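Local coordinates for outer envelope protein 64, mitochondrial (Arabidopsis thaliana, PDB 6HPG) that probably serves as a chaperone receptor in Hsp90-dependent targeting of proteins to mitochondria, through the TPR domain described here, at residues Y42-A47 / V74-R79; D62-M67 / L78-A83. All coordinates share one frame; numbering follows the deposited sequence.

Interaction 1. Residues Y42-A47 / V74-R79; sequences YYCNRA and VKAYLR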
ATOM      1  N   TYR A  42       1.576   3.096  -8.221  1.00 19.79           N
ATOM      2  CA  TYR A  42       2.309   1.895  -8.664  1.00 20.46           C
ATOM      3  C   TYR A  42       3.037   1.253  -7.497  1.00 20.24           C
ATOM      4  O   TYR A  42       2.943   0.039  -7.288  1.00 18.43           O
ATOM      5  CB  TYR A  42       3.363   2.235  -9.730  1.00 20.48           C
ATOM      6  CG  TYR A  42       2.897   2.704 -11.083  1.00 17.42           C
ATOM      7  CD1 TYR A  42       1.578   3.026 -11.338  1.00 14.37           C
ATOM      8  CD2 TYR A  42       3.839   2.909 -12.095  1.00 16.50           C
ATOM      9  CE1 TYR A  42       1.207   3.469 -12.559  1.00 16.38           C
ATOM     10  CE2 TYR A  42       3.468   3.327 -13.345  1.00 14.57           C
ATOM     11  CZ  TYR A  42       2.161   3.645 -13.574  1.00 15.69           C
ATOM     12  OH  TYR A  42       1.779   4.110 -14.809  1.00 15.95           O
ATOM     13  N   TYR A  43       3.720   2.106  -6.716  1.00 17.05           N
ATOM     14  CA  TYR A  43       4.325   1.719  -5.444  1.00 16.72           C
ATOM     15  C   TYR A  43       3.315   1.201  -4.366  1.00 15.72           C
ATOM     16  O   TYR A  43       3.576   0.208  -3.683  1.00 13.06           O
ATOM     17  CB  TYR A  43       5.165   2.889  -4.854  1.00 17.96           C
ATOM     18  CG  TYR A  43       6.560   3.106  -5.498  1.00 14.09           C
ATOM     19  CD1 TYR A  43       7.651   2.399  -5.053  1.00 14.25           C
ATOM     20  CD2 TYR A  43       6.755   4.048  -6.490  1.00 17.81           C
ATOM     21  CE1 TYR A  43       8.945   2.592  -5.602  1.00 17.72           C
ATOM     22  CE2 TYR A  43       8.043   4.264  -7.062  1.00 15.77           C
ATOM     23  CZ  TYR A  43       9.123   3.520  -6.603  1.00 15.52           C
ATOM     24  OH  TYR A  43      10.370   3.690  -7.133  1.00 24.84           O
ATOM     25  N   CYS A  44       2.202   1.903  -4.216  1.00 16.56           N
ATOM     26  CA  CYS A  44       1.186   1.516  -3.234  1.00 16.27           C
ATOM     27  C   CYS A  44       0.579   0.173  -3.553  1.00 16.86           C
ATOM     28  O   CYS A  44       0.315  -0.627  -2.652  1.00 19.45           O
ATOM     29  CB  CYS A  44       0.070   2.529  -3.189  1.00 17.16           C
ATOM     30  SG  CYS A  44      -0.654   2.576  -1.531  1.00 22.16           S
ATOM     31  N   ASN A  45       0.297  -0.051  -4.841  1.00 18.61           N
ATOM     32  CA  ASN A  45      -0.153  -1.343  -5.290  1.00 18.17           C
ATOM     33  C   ASN A  45       0.922  -2.416  -5.018  1.00 18.46           C
ATOM     34  O   ASN A  45       0.612  -3.512  -4.565  1.00 19.89           O
ATOM     35  CB  ASN A  45      -0.534  -1.317  -6.778  1.00 18.49           C
ATOM     36  CG  ASN A  45      -1.827  -0.580  -7.047  1.00 18.01           C
ATOM     37  OD1 ASN A  45      -2.548  -0.172  -6.124  1.00 21.03           O
ATOM     38  ND2 ASN A  45      -2.131  -0.402  -8.306  1.00 18.15           N
ATOM     39  N   ARG A  46       2.177  -2.128  -5.285  1.00 18.01           N
ATOM     40  CA  ARG A  46       3.170  -3.154  -5.049  1.00 16.63           C
ATOM     41  C   ARG A  46       3.280  -3.488  -3.575  1.00 17.15           C
ATOM     42  O   ARG A  46       3.485  -4.653  -3.224  1.00 16.19           O
ATOM     43  CB  ARG A  46       4.535  -2.772  -5.605  1.00 15.84           C
ATOM     44  CG  ARG A  46       5.418  -4.001  -5.743  1.00 16.54           C
ATOM     45  CD  ARG A  46       6.702  -3.730  -6.484  1.00 16.42           C
ATOM     46  NE  ARG A  46       7.492  -2.690  -5.833  1.00 18.52           N
ATOM     47  CZ  ARG A  46       8.700  -2.296  -6.266  1.00 20.21           C
ATOM     48  NH1 ARG A  46       9.310  -2.886  -7.308  1.00 16.17           N
ATOM     49  NH2 ARG A  46       9.316  -1.326  -5.636  1.00 19.77           N
ATOM     50  N   ALA A  47       3.198  -2.460  -2.702  1.00 16.00           N
ATOM     51  CA  ALA A  47       3.061  -2.740  -1.275  1.00 16.29           C
ATOM     52  C   ALA A  47       1.985  -3.761  -0.951  1.00 15.98           C
ATOM     53  O   ALA A  47       2.198  -4.653  -0.121  1.00 15.42           O
ATOM     54  CB  ALA A  47       2.774  -1.482  -0.485  1.00 16.74           C
ATOM     55  N   VAL A  74      -3.968   7.701   0.682  1.00 18.89           N
ATOM     56  CA  VAL A  74      -4.554   7.127   1.878  1.00 21.92           C
ATOM     57  C   VAL A  74      -4.073   5.705   2.113  1.00 20.28           C
ATOM     58  O   VAL A  74      -3.741   5.323   3.234  1.00 20.56           O
ATOM     59  CB  VAL A  74      -6.092   7.090   1.821  1.00 22.15           C
ATOM     60  CG1 VAL A  74      -6.661   6.402   3.075  1.00 22.48           C
ATOM     61  CG2 VAL A  74      -6.652   8.493   1.687  1.00 25.92           C
ATOM     62  N   LYS A  75      -4.108   4.918   1.062  1.00 19.38           N
ATOM     63  CA  LYS A  75      -3.718   3.523   1.121  1.00 19.57           C
ATOM     64  C   LYS A  75      -2.264   3.278   1.523  1.00 16.92           C
ATOM     65  O   LYS A  75      -1.982   2.279   2.155  1.00 19.34           O
ATOM     66  CB  LYS A  75      -4.107   2.794  -0.175  1.00 20.95           C
ATOM     67  CG  LYS A  75      -5.621   2.632  -0.317  1.00 21.53           C
ATOM     68  CD  LYS A  75      -6.019   1.596  -1.363  1.00 20.12           C
ATOM     69  CE  LYS A  75      -7.468   1.752  -1.826  1.00 22.34           C
ATOM     70  NZ  LYS A  75      -7.895   0.743  -2.864  1.00 19.75           N
ATOM     71  N   ALA A  76      -1.370   4.221   1.244  1.00 15.79           N
ATOM     72  CA  ALA A  76       0.011   4.137   1.704  1.00 16.46           C
ATOM     73  C   ALA A  76       0.138   4.109   3.234  1.00 17.18           C
ATOM     74  O   ALA A  76       0.956   3.363   3.796  1.00 15.74           O
ATOM     75  CB  ALA A  76       0.846   5.265   1.066  1.00 13.51           C
ATOM     76  N   TYR A  77      -0.694   4.909   3.914  1.00 18.67           N
ATOM     77  CA  TYR A  77      -0.755   4.931   5.351  1.00 17.99           C
ATOM     78  C   TYR A  77      -1.394   3.650   5.946  1.00 20.48           C
ATOM     79  O   TYR A  77      -0.854   3.045   6.901  1.00 17.17           O
ATOM     80  CB  TYR A  77      -1.425   6.229   5.856  1.00 17.99           C
ATOM     81  CG  TYR A  77      -0.662   7.429   5.430  1.00 19.59           C
ATOM     82  CD1 TYR A  77       0.554   7.793   6.056  1.00 24.33           C
ATOM     83  CD2 TYR A  77      -1.074   8.169   4.369  1.00 22.21           C
ATOM     84  CE1 TYR A  77       1.307   8.871   5.598  1.00 21.78           C
ATOM     85  CE2 TYR A  77      -0.328   9.239   3.905  1.00 21.90           C
ATOM     86  CZ  TYR A  77       0.852   9.596   4.522  1.00 22.96           C
ATOM     87  OH  TYR A  77       1.540  10.677   4.023  1.00 23.52           O
ATOM     88  N   LEU A  78      -2.545   3.255   5.388  1.00 20.08           N
ATOM     89  CA  LEU A  78      -3.235   2.010   5.781  1.00 18.41           C
ATOM     90  C   LEU A  78      -2.335   0.796   5.679  1.00 17.62           C
ATOM     91  O   LEU A  78      -2.239   0.012   6.610  1.00 15.66           O
ATOM     92  CB  LEU A  78      -4.440   1.787   4.895  1.00 18.36           C
ATOM     93  CG  LEU A  78      -5.563   2.843   5.019  1.00 21.13           C
ATOM     94  CD1 LEU A  78      -6.752   2.442   4.162  1.00 21.76           C
ATOM     95  CD2 LEU A  78      -6.031   2.983   6.440  1.00 19.35           C
ATOM     96  N   ARG A  79      -1.670   0.662   4.528  1.00 21.10           N
ATOM     97  CA  ARG A  79      -0.724  -0.439   4.257  1.00 23.58           C
ATOM     98  C   ARG A  79       0.589  -0.404   5.066  1.00 26.50           C
ATOM     99  O   ARG A  79       1.014  -1.465   5.578  1.00 23.34           O
ATOM    100  CB  ARG A  79      -0.427  -0.558   2.758  1.00 24.45           C
ATOM    101  CG  ARG A  79      -1.648  -1.079   1.966  1.00 28.20           C
ATOM    102  CD  ARG A  79      -1.457  -1.116   0.449  1.00 26.03           C
ATOM    103  NE  ARG A  79      -2.708  -1.563  -0.127  1.00 21.82           N
ATOM    104  CZ  ARG A  79      -3.270  -1.107  -1.229  1.00 18.73           C
ATOM    105  NH1 ARG A  79      -2.682  -0.190  -1.991  1.00 17.86           N
ATOM    106  NH2 ARG A  79      -4.436  -1.597  -1.572  1.00 20.69           N
TER
HETATM  107  O   HOH W   1      -3.509   1.260  -4.166  1.00 16.14           O
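R79 reaches from helix 74-86 to the backbone of C44 on helix 40-52, the two segments running in the same direction, 28° apart, with their axes 9.6 Å apart at closest approach. Beyond CB its chain is extended as far as NE, with CG anti to the carbonyl carbon (chi1 -70°). CD lies 3.6 Å from C44 O and beside the methyl of A47; NE passes the same carbonyl more distantly. NH1 comes within 3.1 Å of C44 O, in a bond that is weak because it is strongly bent (124°), and within 3.5 Å of C44 SG. A water at the edge of the guanidinium, in its plane, accepts from NH1 at 2.7 Å and donates to N45 OD1 at 2.6 Å. NH2 bonds to the backbone of the bound peptide, while K75 CB covers one face, offset toward the rim. C44 SG points at helix 74-86, 3.3 Å from A76 N. Cutting R79 back to an alanine is likely to cost the peptide backbone one of its donors and leave the water and C44 O without their NH1 partner. N45 and K75 also bond the peptide; the set is consistent with the carboxylate clamp of Hsp90-binding TPR domains, R79 holding peptide backbone while K75 also pairs with an acidic side chain.

Interaction 2. Residues D62-M67 / L78-A83; sequences DCTKAM and LRRGTA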
ATOM      1  N   ASP A  62       8.012   0.608   0.144  1.00 20.74           N
ATOM      2  CA  ASP A  62       7.114   1.043  -0.939  1.00 21.30           C
ATOM      3  C   ASP A  62       6.027   2.037  -0.517  1.00 17.32           C
ATOM      4  O   ASP A  62       5.695   2.912  -1.297  1.00 17.54           O
ATOM      5  CB  ASP A  62       6.442  -0.163  -1.605  1.00 22.60           C
ATOM      6  CG  ASP A  62       7.278  -0.800  -2.690  1.00 25.19           C
ATOM      7  OD1 ASP A  62       8.452  -0.355  -2.946  1.00 21.88           O
ATOM      8  OD2 ASP A  62       6.737  -1.792  -3.250  1.00 19.69           O
ATOM      9  N   CYS A  63       5.376   1.823   0.628  1.00 18.34           N
ATOM     10  CA  CYS A  63       4.433   2.823   1.116  1.00 18.13           C
ATOM     11  C   CYS A  63       5.147   4.095   1.440  1.00 19.08           C
ATOM     12  O   CYS A  63       4.575   5.154   1.267  1.00 20.92           O
ATOM     13  CB  CYS A  63       3.726   2.408   2.385  1.00 15.76           C
ATOM     14  SG  CYS A  63       2.772   0.944   2.168  1.00 18.89           S
ATOM     15  N   THR A  64       6.366   3.989   1.970  1.00 23.75           N
ATOM     16  CA  THR A  64       7.161   5.185   2.274  1.00 23.55           C
ATOM     17  C   THR A  64       7.537   5.970   1.004  1.00 25.87           C
ATOM     18  O   THR A  64       7.544   7.206   1.051  1.00 26.40           O
ATOM     19  CB  THR A  64       8.381   4.857   3.167  1.00 23.21           C
ATOM     20  OG1 THR A  64       7.919   4.357   4.437  1.00 22.03           O
ATOM     21  CG2 THR A  64       9.238   6.133   3.451  1.00 25.82           C
ATOM     22  N   LYS A  65       7.818   5.289  -0.121  1.00 23.11           N
ATOM     23  CA  LYS A  65       8.093   5.999  -1.388  1.00 22.95           C
ATOM     24  C   LYS A  65       6.845   6.616  -1.979  1.00 22.20           C
ATOM     25  O   LYS A  65       6.870   7.731  -2.575  1.00 19.62           O
ATOM     26  CB  LYS A  65       8.701   5.061  -2.435  1.00 30.28           C
ATOM     27  CG  LYS A  65       9.165   5.774  -3.706  1.00 35.92           C
ATOM     28  CD  LYS A  65      10.658   6.068  -3.663  1.00 45.51           C
ATOM     29  CE  LYS A  65      11.182   6.638  -4.979  1.00 44.31           C
ATOM     30  NZ  LYS A  65      12.378   5.878  -5.449  1.00 45.53           N
ATOM     31  N   ALA A  66       5.742   5.881  -1.840  1.00 19.19           N
ATOM     32  CA  ALA A  66       4.445   6.371  -2.301  1.00 21.42           C
ATOM     33  C   ALA A  66       4.096   7.705  -1.610  1.00 22.17           C
ATOM     34  O   ALA A  66       3.543   8.602  -2.228  1.00 21.01           O
ATOM     35  CB  ALA A  66       3.355   5.335  -2.056  1.00 19.94           C
ATOM     36  N   MET A  67       4.436   7.822  -0.333  1.00 23.64           N
ATOM     37  CA  MET A  67       4.136   9.070   0.389  1.00 25.74           C
ATOM     38  C   MET A  67       5.065  10.219  -0.058  1.00 23.05           C
ATOM     39  O   MET A  67       4.641  11.346  -0.047  1.00 25.72           O
ATOM     40  CB  MET A  67       4.245   8.858   1.880  1.00 21.81           C
ATOM     41  CG  MET A  67       3.259   7.877   2.470  1.00 25.75           C
ATOM     42  SD  MET A  67       3.837   7.429   4.112  1.00 27.78           S
ATOM     43  CE  MET A  67       2.766   6.025   4.481  1.00 28.80           C
ATOM     44  N   LEU A  78      -2.545   3.255   5.388  1.00 20.08           N
ATOM     45  CA  LEU A  78      -3.235   2.010   5.781  1.00 18.41           C
ATOM     46  C   LEU A  78      -2.335   0.796   5.679  1.00 17.62           C
ATOM     47  O   LEU A  78      -2.239   0.012   6.610  1.00 15.66           O
ATOM     48  CB  LEU A  78      -4.440   1.787   4.895  1.00 18.36           C
ATOM     49  CG  LEU A  78      -5.563   2.843   5.019  1.00 21.13           C
ATOM     50  CD1 LEU A  78      -6.752   2.442   4.162  1.00 21.76           C
ATOM     51  CD2 LEU A  78      -6.031   2.983   6.440  1.00 19.35           C
ATOM     52  N   ARG A  79      -1.670   0.662   4.528  1.00 21.10           N
ATOM     53  CA  ARG A  79      -0.724  -0.439   4.257  1.00 23.58           C
ATOM     54  C   ARG A  79       0.589  -0.404   5.066  1.00 26.50           C
ATOM     55  O   ARG A  79       1.014  -1.465   5.578  1.00 23.34           O
ATOM     56  CB  ARG A  79      -0.427  -0.558   2.758  1.00 24.45           C
ATOM     57  CG  ARG A  79      -1.648  -1.079   1.966  1.00 28.20           C
ATOM     58  CD  ARG A  79      -1.457  -1.116   0.449  1.00 26.03           C
ATOM     59  NE  ARG A  79      -2.708  -1.563  -0.127  1.00 21.82           N
ATOM     60  CZ  ARG A  79      -3.270  -1.107  -1.229  1.00 18.73           C
ATOM     61  NH1 ARG A  79      -2.682  -0.190  -1.991  1.00 17.86           N
ATOM     62  NH2 ARG A  79      -4.436  -1.597  -1.572  1.00 20.69           N
ATOM     63  N   ARG A  80       1.225   0.770   5.205  1.00 21.78           N
ATOM     64  CA  ARG A  80       2.407   0.854   6.060  1.00 20.94           C
ATOM     65  C   ARG A  80       2.017   0.545   7.509  1.00 27.89           C
ATOM     66  O   ARG A  80       2.737  -0.180   8.220  1.00 24.12           O
ATOM     67  CB  ARG A  80       3.101   2.207   5.973  1.00 21.91           C
ATOM     68  CG  ARG A  80       4.549   2.111   6.431  1.00 23.30           C
ATOM     69  CD  ARG A  80       5.380   3.342   6.189  1.00 21.69           C
ATOM     70  NE  ARG A  80       4.930   4.476   6.993  1.00 22.14           N
ATOM     71  CZ  ARG A  80       5.465   5.691   6.924  1.00 21.95           C
ATOM     72  NH1 ARG A  80       4.989   6.658   7.680  1.00 16.86           N
ATOM     73  NH2 ARG A  80       6.508   5.935   6.126  1.00 24.49           N
ATOM     74  N   GLY A  81       0.861   1.073   7.913  1.00 22.43           N
ATOM     75  CA  GLY A  81       0.243   0.742   9.193  1.00 25.90           C
ATOM     76  C   GLY A  81       0.090  -0.737   9.456  1.00 26.13           C
ATOM     77  O   GLY A  81       0.435  -1.219  10.543  1.00 24.33           O
ATOM     78  N   THR A  82      -0.425  -1.450   8.460  1.00 25.43           N
ATOM     79  CA  THR A  82      -0.628  -2.896   8.560  1.00 27.83           C
ATOM     80  C   THR A  82       0.695  -3.635   8.703  1.00 27.60           C
ATOM     81  O   THR A  82       0.761  -4.586   9.462  1.00 27.11           O
ATOM     82  CB  THR A  82      -1.420  -3.441   7.360  1.00 26.64           C
ATOM     83  OG1 THR A  82      -2.625  -2.687   7.233  1.00 24.68           O
ATOM     84  CG2 THR A  82      -1.765  -4.920   7.517  1.00 27.87           C
ATOM     85  N   ALA A  83       1.730  -3.203   7.976  1.00 27.94           N
ATOM     86  CA  ALA A  83       3.018  -3.909   7.965  1.00 26.49           C
ATOM     87  C   ALA A  83       3.675  -3.693   9.316  1.00 29.67           C
ATOM     88  O   ALA A  83       4.294  -4.601   9.879  1.00 29.52           O
ATOM     89  CB  ALA A  83       3.939  -3.420   6.833  1.00 21.78           C
TER
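R80 leaves helix 74-86 with CG beside its carbonyl carbon (chi1 -159°) and bends further out (chi3 66°), which brings its guanidinium edge to T64 and one face against M67 on helix 56-69. The first torsion of T64 sets OG1 beside its own backbone N, where it meets the arginine edge-on: NH2 donates to OG1 at 2.7 Å, nearly straight at 161° and in the guanidinium plane. M67, extended beyond CG, slides its terminal methyl over the centre of that face, CE standing 3.6 Å from the plane. Nearer the backbones, the antiparallel helices meet at C63, whose CB lies 3.6 Å from R80 CB and whose SG lies 3.4 Å from R80 N. The same sulfur touches R79 CB at 3.6 Å. T64 OG1 also bonds to E60 O one turn earlier on its helix, while R80 NH1 forms a salt bridge with D96 of helix 90-103. At this junction of TPR 2 and TPR 3 the chemistry is mixed: a cysteine packs against the helix backbone at R80, a hydroxyl at the edge and a methyl over the face probably limit the guanidinium's rotation, and D96 probably offsets its charge, with R84 close by.

How the interactions relate
From the N terminus, helix 40-52 comes first, and interaction 1 joins it to helix 74-86, closing a loop of 26 residues that contains helix 56-69. Interaction 2 starts on that enclosed helix and closes a shorter loop of 10 residues, ending on helix 74-86 too but running four residues further; the two contacts share L78 and R79. Its first segment thus nests inside the larger loop, while its second overlaps and outruns the end. Together they set both helices of TPR 2 against the first of TPR 3. Direct contacts between the two interactions complete the three-helix arrangement: R46 NE bridges to D62 OD2 at 2.8 Å, and M67 CE packs against A76 O and the ring of Y77.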